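Local coordinates for protein aminoglycoside N(3)-acetyltransferase, AAC(3)-IVa (Escherichia coli, PDB 6MN3) that probably confers resistance to 2-deoxystreptamine antibiotics such as gentamicin and apramycin by acetylating their N3 amino group with acetyl-CoA, and binds a zinc ion, at residues A[10-15]-A[47-52]; A[31-36]-A[85-90]. One frame throughout, in Å; residues are numbered along the deposited sequence.

Contact 1 (A[10-15]-A[47-52]); sequences AELIGQ and IEALRA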
ATOM      1  N   ALA A  10      -9.502 -21.844  -4.496  1.00 31.86           N
ATOM      2  CA  ALA A  10      -9.807 -22.297  -3.142  1.00 32.13           C
ATOM      3  C   ALA A  10      -8.541 -22.525  -2.324  1.00 29.28           C
ATOM      4  O   ALA A  10      -8.552 -22.330  -1.104  1.00 30.57           O
ATOM      5  CB  ALA A  10     -10.650 -23.570  -3.192  1.00 22.09           C
ATOM      6  N   GLU A  11      -7.446 -22.933  -2.967  1.00 30.61           N
ATOM      7  CA  GLU A  11      -6.187 -23.079  -2.242  1.00 22.12           C
ATOM      8  C   GLU A  11      -5.673 -21.729  -1.760  1.00 21.37           C
ATOM      9  O   GLU A  11      -5.174 -21.614  -0.635  1.00 26.85           O
ATOM     10  CB  GLU A  11      -5.143 -23.757  -3.126  1.00 21.44           C
ATOM     11  CG  GLU A  11      -5.487 -25.174  -3.529  1.00 28.69           C
ATOM     12  CD  GLU A  11      -4.387 -25.817  -4.345  1.00 31.44           C
ATOM     13  OE1 GLU A  11      -4.352 -25.599  -5.572  1.00 31.96           O
ATOM     14  OE2 GLU A  11      -3.550 -26.531  -3.755  1.00 35.23           O
ATOM     15  N   LEU A  12      -5.790 -20.697  -2.598  1.00 23.19           N
ATOM     16  CA  LEU A  12      -5.326 -19.370  -2.207  1.00 23.68           C
ATOM     17  C   LEU A  12      -6.125 -18.832  -1.025  1.00 22.36           C
ATOM     18  O   LEU A  12      -5.570 -18.157  -0.151  1.00 25.04           O
ATOM     19  CB  LEU A  12      -5.412 -18.415  -3.398  1.00 25.93           C
ATOM     20  CG  LEU A  12      -4.573 -18.782  -4.624  1.00 25.45           C
ATOM     21  CD1 LEU A  12      -5.053 -18.031  -5.862  1.00 19.15           C
ATOM     22  CD2 LEU A  12      -3.100 -18.510  -4.367  1.00 22.95           C
ATOM     23  N   ILE A  13      -7.428 -19.119  -0.983  1.00 24.29           N
ATOM     24  CA  ILE A  13      -8.239 -18.701   0.158  1.00 24.44           C
ATOM     25  C   ILE A  13      -7.731 -19.357   1.432  1.00 28.92           C
ATOM     26  O   ILE A  13      -7.621 -18.709   2.480  1.00 34.80           O
ATOM     27  CB  ILE A  13      -9.730 -19.019  -0.086  1.00 23.47           C
ATOM     28  CG1 ILE A  13     -10.216 -18.396  -1.394  1.00 19.39           C
ATOM     29  CG2 ILE A  13     -10.583 -18.515   1.065  1.00 19.91           C
ATOM     30  CD1 ILE A  13     -11.560 -18.933  -1.853  1.00 24.87           C
ATOM     31  N   GLY A  14      -7.404 -20.650   1.362  1.00 26.38           N
ATOM     32  CA  GLY A  14      -6.891 -21.338   2.536  1.00 20.22           C
ATOM     33  C   GLY A  14      -5.570 -20.769   3.012  1.00 28.34           C
ATOM     34  O   GLY A  14      -5.354 -20.599   4.215  1.00 34.93           O
ATOM     35  N   GLN A  15      -4.671 -20.460   2.075  1.00 27.49           N
ATOM     36  CA  GLN A  15      -3.407 -19.833   2.444  1.00 28.51           C
ATOM     37  C   GLN A  15      -3.641 -18.478   3.099  1.00 22.11           C
ATOM     38  O   GLN A  15      -2.986 -18.139   4.091  1.00 22.91           O
ATOM     39  CB  GLN A  15      -2.517 -19.681   1.213  1.00 27.20           C
ATOM     40  CG  GLN A  15      -1.955 -20.983   0.663  1.00 21.01           C
ATOM     41  CD  GLN A  15      -1.145 -20.762  -0.597  1.00 25.91           C
ATOM     42  OE1 GLN A  15      -1.549 -20.004  -1.479  1.00 23.29           O
ATOM     43  NE2 GLN A  15       0.009 -21.413  -0.685  1.00 16.41           N
ATOM     44  N   ILE A  47      -7.792 -11.899  -7.024  1.00 33.08           N
ATOM     45  CA  ILE A  47      -8.738 -10.948  -6.450  1.00 29.36           C
ATOM     46  C   ILE A  47      -9.947 -11.679  -5.878  1.00 32.05           C
ATOM     47  O   ILE A  47     -10.399 -11.384  -4.765  1.00 32.57           O
ATOM     48  CB  ILE A  47      -9.146  -9.904  -7.503  1.00 26.69           C
ATOM     49  CG1 ILE A  47      -7.962  -8.998  -7.838  1.00 27.86           C
ATOM     50  CG2 ILE A  47     -10.325  -9.082  -7.015  1.00 26.19           C
ATOM     51  CD1 ILE A  47      -8.114  -8.262  -9.154  1.00 31.38           C
ATOM     52  N   GLU A  48     -10.486 -12.649  -6.622  1.00 32.15           N
ATOM     53  CA  GLU A  48     -11.629 -13.411  -6.128  1.00 34.03           C
ATOM     54  C   GLU A  48     -11.276 -14.172  -4.857  1.00 31.69           C
ATOM     55  O   GLU A  48     -12.110 -14.309  -3.954  1.00 33.25           O
ATOM     56  CB  GLU A  48     -12.130 -14.376  -7.205  1.00 39.57           C
ATOM     57  CG  GLU A  48     -13.092 -13.756  -8.204  1.00 51.58           C
ATOM     58  CD  GLU A  48     -13.472 -14.716  -9.317  1.00 64.18           C
ATOM     59  OE1 GLU A  48     -13.106 -15.909  -9.227  1.00 64.21           O
ATOM     60  OE2 GLU A  48     -14.131 -14.278 -10.285  1.00 68.27           O
ATOM     61  N   ALA A  49     -10.041 -14.675  -4.769  1.00 26.41           N
ATOM     62  CA  ALA A  49      -9.605 -15.348  -3.551  1.00 24.15           C
ATOM     63  C   ALA A  49      -9.526 -14.374  -2.384  1.00 29.60           C
ATOM     64  O   ALA A  49      -9.957 -14.693  -1.269  1.00 32.80           O
ATOM     65  CB  ALA A  49      -8.255 -16.026  -3.779  1.00 20.36           C
ATOM     66  N   LEU A  50      -8.978 -13.179  -2.623  1.00 28.00           N
ATOM     67  CA  LEU A  50      -8.912 -12.168  -1.573  1.00 27.06           C
ATOM     68  C   LEU A  50     -10.304 -11.779  -1.098  1.00 31.52           C
ATOM     69  O   LEU A  50     -10.547 -11.658   0.109  1.00 35.65           O
ATOM     70  CB  LEU A  50      -8.160 -10.937  -2.075  1.00 27.64           C
ATOM     71  CG  LEU A  50      -6.652 -11.086  -2.273  1.00 26.01           C
ATOM     72  CD1 LEU A  50      -6.096  -9.895  -3.032  1.00 32.17           C
ATOM     73  CD2 LEU A  50      -5.954 -11.244  -0.936  1.00 18.56           C
ATOM     74  N   ARG A  51     -11.234 -11.585  -2.033  1.00 32.22           N
ATOM     75  CA  ARG A  51     -12.584 -11.187  -1.655  1.00 34.18           C
ATOM     76  C   ARG A  51     -13.318 -12.317  -0.947  1.00 31.24           C
ATOM     77  O   ARG A  51     -14.104 -12.070  -0.025  1.00 34.05           O
ATOM     78  CB  ARG A  51     -13.356 -10.725  -2.888  1.00 37.10           C
ATOM     79  CG  ARG A  51     -12.713  -9.543  -3.597  1.00 39.45           C
ATOM     80  CD  ARG A  51     -13.747  -8.690  -4.304  1.00 47.30           C
ATOM     81  NE  ARG A  51     -14.636  -8.015  -3.362  1.00 52.34           N
ATOM     82  CZ  ARG A  51     -15.731  -7.353  -3.720  1.00 54.98           C
ATOM     83  NH1 ARG A  51     -16.071  -7.281  -5.001  1.00 52.43           N
ATOM     84  NH2 ARG A  51     -16.488  -6.767  -2.802  1.00 58.56           N
ATOM     85  N   ALA A  52     -13.071 -13.564  -1.355  1.00 26.70           N
ATOM     86  CA  ALA A  52     -13.714 -14.693  -0.690  1.00 30.75           C
ATOM     87  C   ALA A  52     -13.186 -14.871   0.727  1.00 33.35           C
ATOM     88  O   ALA A  52     -13.958 -15.150   1.651  1.00 23.99           O
ATOM     89  CB  ALA A  52     -13.514 -15.967  -1.510  1.00 25.66           C
TER
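L12 and I13 present their side chains to A49 from adjacent positions on helix 9-19, and the A49 methyl fits against both. L12 meets it at the root of its side chain, CB against A49 CB at 3.7 Å, with both CB atoms directed at the opposite helix. I13 starts along the flank of its helix instead, and its longer branch does the reaching. With CG1 anti to the carbonyl carbon (chi1 -55°) and the chain then extended, CG1 passes alongside A49, 3.9 Å from A49 CB and 3.7 Å from A49 O. Beyond it CD1 ends on the methyl of A52, one turn further on, at 3.6 Å from A52 CB. One isoleucine thus spans two alanines on the same face of helix 42-54. These short side chains let the axes of 10-15 and 47-52 approach to 8.5 Å at a crossing angle of -47°, with I13 and A49 nearest in the backbone. L12 also rests on W7 and L39, while L50 turns away from this contact onto strand 59-63. No hydrogen bond joins the two segments, so the contact depends on the fit of aliphatic groups, buried at L12 and A49 and opening toward solvent at A52.

Contact 2 (A[31-36]-A[85-90]); sequences SSFRSV and GVVSDT
The F33 ring is the one flat side chain joining S31-V36 to G85-T90, and V87 CG2 comes to it obliquely, 3.9 Å from F33 CD1 and 3.8 Å from F33 CB. Outside these segments the F33 side chain also touches L39 and P43. The setting is the central mixed sheet of the antibiotic N-acetyltransferase fold: strand 26-31 ends at S31, S32 leads from it into helix 33-36, and helix 86-91 packs beside the turn. F33 CB is directed at V87, but CG lies anti to the backbone N (chi1 -177°), which carries the ring away from helix 86-91; the two side chains cross at about a right angle, and V87 CG2 meets the base of the phenylalanine and the near corner of its ring, at CB and CD1. V87 also touches L46 and I47 of helix 42-54.

S31 supplies the polar half. Its OG is tucked between the backbone N and the carbonyl carbon (chi1 62°), 3.4 Å from V87 CB, and hydrogen-bonds a water at 2.9 Å. The same water accepts from S88 N, an amide in the first turn of helix 86-91, whose N-cap position G85 occupies with a positive phi of 101°. S32 caps the other helix, its OG accepting weakly from S35 N. A second water accepts from S31 N at 3.0 Å and hydrogen-bonds S88 OG at 3.3 Å, while S88 OG also makes a weak bond to P63 O.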
ATOM      1  N   SER A  31       0.716  -5.765  -3.816  1.00 26.55           N
ATOM      2  CA  SER A  31       0.959  -7.049  -4.453  1.00 32.98           C
ATOM      3  C   SER A  31       1.913  -6.911  -5.630  1.00 33.38           C
ATOM      4  O   SER A  31       2.035  -5.845  -6.243  1.00 34.98           O
ATOM      5  CB  SER A  31      -0.349  -7.684  -4.936  1.00 31.73           C
ATOM      6  OG  SER A  31      -0.979  -6.863  -5.902  1.00 42.36           O
ATOM      7  N   SER A  32       2.589  -8.017  -5.931  1.00 35.37           N
ATOM      8  CA  SER A  32       3.350  -8.195  -7.165  1.00 37.58           C
ATOM      9  C   SER A  32       2.892  -9.524  -7.755  1.00 41.54           C
ATOM     10  O   SER A  32       3.258 -10.589  -7.247  1.00 40.03           O
ATOM     11  CB  SER A  32       4.850  -8.189  -6.909  1.00 38.11           C
ATOM     12  OG  SER A  32       5.519  -9.000  -7.858  1.00 44.79           O
ATOM     13  N   PHE A  33       2.087  -9.463  -8.820  1.00 45.12           N
ATOM     14  CA  PHE A  33       1.520 -10.686  -9.380  1.00 41.65           C
ATOM     15  C   PHE A  33       2.600 -11.619  -9.910  1.00 37.00           C
ATOM     16  O   PHE A  33       2.407 -12.840  -9.925  1.00 35.65           O
ATOM     17  CB  PHE A  33       0.521 -10.355 -10.488  1.00 43.12           C
ATOM     18  CG  PHE A  33      -0.159 -11.565 -11.064  1.00 41.37           C
ATOM     19  CD1 PHE A  33      -1.118 -12.249 -10.336  1.00 36.38           C
ATOM     20  CD2 PHE A  33       0.173 -12.029 -12.326  1.00 40.25           C
ATOM     21  CE1 PHE A  33      -1.740 -13.366 -10.857  1.00 32.36           C
ATOM     22  CE2 PHE A  33      -0.446 -13.148 -12.853  1.00 33.54           C
ATOM     23  CZ  PHE A  33      -1.403 -13.816 -12.117  1.00 31.09           C
ATOM     24  N   ARG A  34       3.739 -11.070 -10.342  1.00 36.53           N
ATOM     25  CA  ARG A  34       4.837 -11.915 -10.800  1.00 44.54           C
ATOM     26  C   ARG A  34       5.314 -12.857  -9.704  1.00 49.23           C
ATOM     27  O   ARG A  34       5.738 -13.982  -9.993  1.00 57.62           O
ATOM     28  CB  ARG A  34       5.998 -11.049 -11.291  1.00 52.50           C
ATOM     29  CG  ARG A  34       5.681 -10.215 -12.520  1.00 60.74           C
ATOM     30  CD  ARG A  34       6.923  -9.509 -13.030  1.00 71.75           C
ATOM     31  NE  ARG A  34       7.420  -8.526 -12.070  1.00 82.71           N
ATOM     32  CZ  ARG A  34       8.706  -8.228 -11.904  1.00 90.29           C
ATOM     33  NH1 ARG A  34       9.632  -8.840 -12.633  1.00 92.58           N
ATOM     34  NH2 ARG A  34       9.068  -7.319 -11.008  1.00 89.74           N
ATOM     35  N   SER A  35       5.249 -12.420  -8.445  1.00 43.86           N
ATOM     36  CA  SER A  35       5.670 -13.275  -7.342  1.00 38.51           C
ATOM     37  C   SER A  35       4.639 -14.356  -7.036  1.00 38.34           C
ATOM     38  O   SER A  35       5.008 -15.476  -6.663  1.00 24.59           O
ATOM     39  CB  SER A  35       5.933 -12.425  -6.102  1.00 45.60           C
ATOM     40  OG  SER A  35       6.469 -13.209  -5.050  1.00 53.01           O
ATOM     41  N   VAL A  36       3.352 -14.046  -7.189  1.00 35.90           N
ATOM     42  CA  VAL A  36       2.308 -15.006  -6.846  1.00 29.83           C
ATOM     43  C   VAL A  36       2.124 -16.027  -7.961  1.00 31.82           C
ATOM     44  O   VAL A  36       1.903 -17.214  -7.699  1.00 32.31           O
ATOM     45  CB  VAL A  36       0.999 -14.261  -6.537  1.00 28.63           C
ATOM     46  CG1 VAL A  36      -0.072 -15.237  -6.098  1.00 31.47           C
ATOM     47  CG2 VAL A  36       1.232 -13.201  -5.475  1.00 28.71           C
ATOM     48  N   GLY A  85       1.641  -3.074 -10.124  1.00 50.65           N
ATOM     49  CA  GLY A  85       1.348  -4.434 -10.523  1.00 45.81           C
ATOM     50  C   GLY A  85       0.057  -4.553 -11.317  1.00 52.55           C
ATOM     51  O   GLY A  85      -0.745  -3.620 -11.426  1.00 60.64           O
ATOM     52  N   VAL A  86      -0.136  -5.750 -11.876  1.00 49.66           N
ATOM     53  CA  VAL A  86      -1.321  -6.031 -12.678  1.00 46.79           C
ATOM     54  C   VAL A  86      -2.558  -6.179 -11.800  1.00 44.18           C
ATOM     55  O   VAL A  86      -3.671  -5.844 -12.223  1.00 42.76           O
ATOM     56  CB  VAL A  86      -1.089  -7.291 -13.531  1.00 46.19           C
ATOM     57  CG1 VAL A  86      -2.188  -7.442 -14.573  1.00 49.59           C
ATOM     58  CG2 VAL A  86       0.281  -7.236 -14.187  1.00 51.23           C
ATOM     59  N   VAL A  87      -2.394  -6.683 -10.575  1.00 39.28           N
ATOM     60  CA  VAL A  87      -3.538  -6.875  -9.688  1.00 45.27           C
ATOM     61  C   VAL A  87      -4.178  -5.536  -9.343  1.00 44.82           C
ATOM     62  O   VAL A  87      -5.407  -5.393  -9.368  1.00 45.35           O
ATOM     63  CB  VAL A  87      -3.109  -7.644  -8.425  1.00 41.78           C
ATOM     64  CG1 VAL A  87      -4.272  -7.773  -7.457  1.00 37.06           C
ATOM     65  CG2 VAL A  87      -2.558  -9.013  -8.803  1.00 36.81           C
ATOM     66  N   SER A  88      -3.358  -4.532  -9.024  1.00 43.66           N
ATOM     67  CA  SER A  88      -3.898  -3.214  -8.706  1.00 45.07           C
ATOM     68  C   SER A  88      -4.606  -2.600  -9.906  1.00 46.32           C
ATOM     69  O   SER A  88      -5.678  -2.001  -9.764  1.00 45.14           O
ATOM     70  CB  SER A  88      -2.782  -2.293  -8.218  1.00 47.26           C
ATOM     71  OG  SER A  88      -2.442  -2.579  -6.874  1.00 56.61           O
ATOM     72  N   ASP A  89      -4.019  -2.731 -11.098  1.00 45.01           N
ATOM     73  CA  ASP A  89      -4.651  -2.179 -12.289  1.00 50.54           C
ATOM     74  C   ASP A  89      -5.869  -2.980 -12.712  1.00 50.17           C
ATOM     75  O   ASP A  89      -6.688  -2.481 -13.489  1.00 52.90           O
ATOM     76  CB  ASP A  89      -3.650  -2.107 -13.440  1.00 51.16           C
ATOM     77  CG  ASP A  89      -4.111  -1.186 -14.550  1.00 56.42           C
ATOM     78  OD1 ASP A  89      -4.461  -0.025 -14.248  1.00 58.51           O
ATOM     79  OD2 ASP A  89      -4.128  -1.623 -15.720  1.00 61.96           O
ATOM     80  N   THR A  90      -6.007  -4.206 -12.221  1.00 48.40           N
ATOM     81  CA  THR A  90      -7.171  -5.015 -12.544  1.00 47.45           C
ATOM     82  C   THR A  90      -8.305  -4.812 -11.555  1.00 46.80           C
ATOM     83  O   THR A  90      -9.476  -4.888 -11.940  1.00 52.41           O
ATOM     84  CB  THR A  90      -6.791  -6.498 -12.577  1.00 48.04           C
ATOM     85  OG1 THR A  90      -5.507  -6.646 -13.198  1.00 48.89           O
ATOM     86  CG2 THR A  90      -7.834  -7.309 -13.353  1.00 43.66           C
TER
HETATM   87  O   HOH W   1      -0.778  -5.387  -8.339  1.00 43.49           O
HETATM   88  O   HOH W   2       0.449  -3.194  -5.431  1.00 48.03           O

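In the fold
The two contacts interleave along the chain, in the order 10-15, 31-36, 47-52, 85-90, so the chain passes back and forth between them. Their centres lie about 15 Å apart on the same side of the chain's centre, contact 1 farther out and contact 2 deeper. Helix 42-54 is the link: contact 1 uses one of its faces, while I47 on another face packs against helix 86-91, with I47 CG1 3.9 Å from V87 CG1. Layered in this way, helix 86-91, helix 42-54 and helix 9-19 follow one another outward from the end of strand 26-31 in the central sheet. Both contacts lie away from the zinc site of C191, H243, C249 and C252.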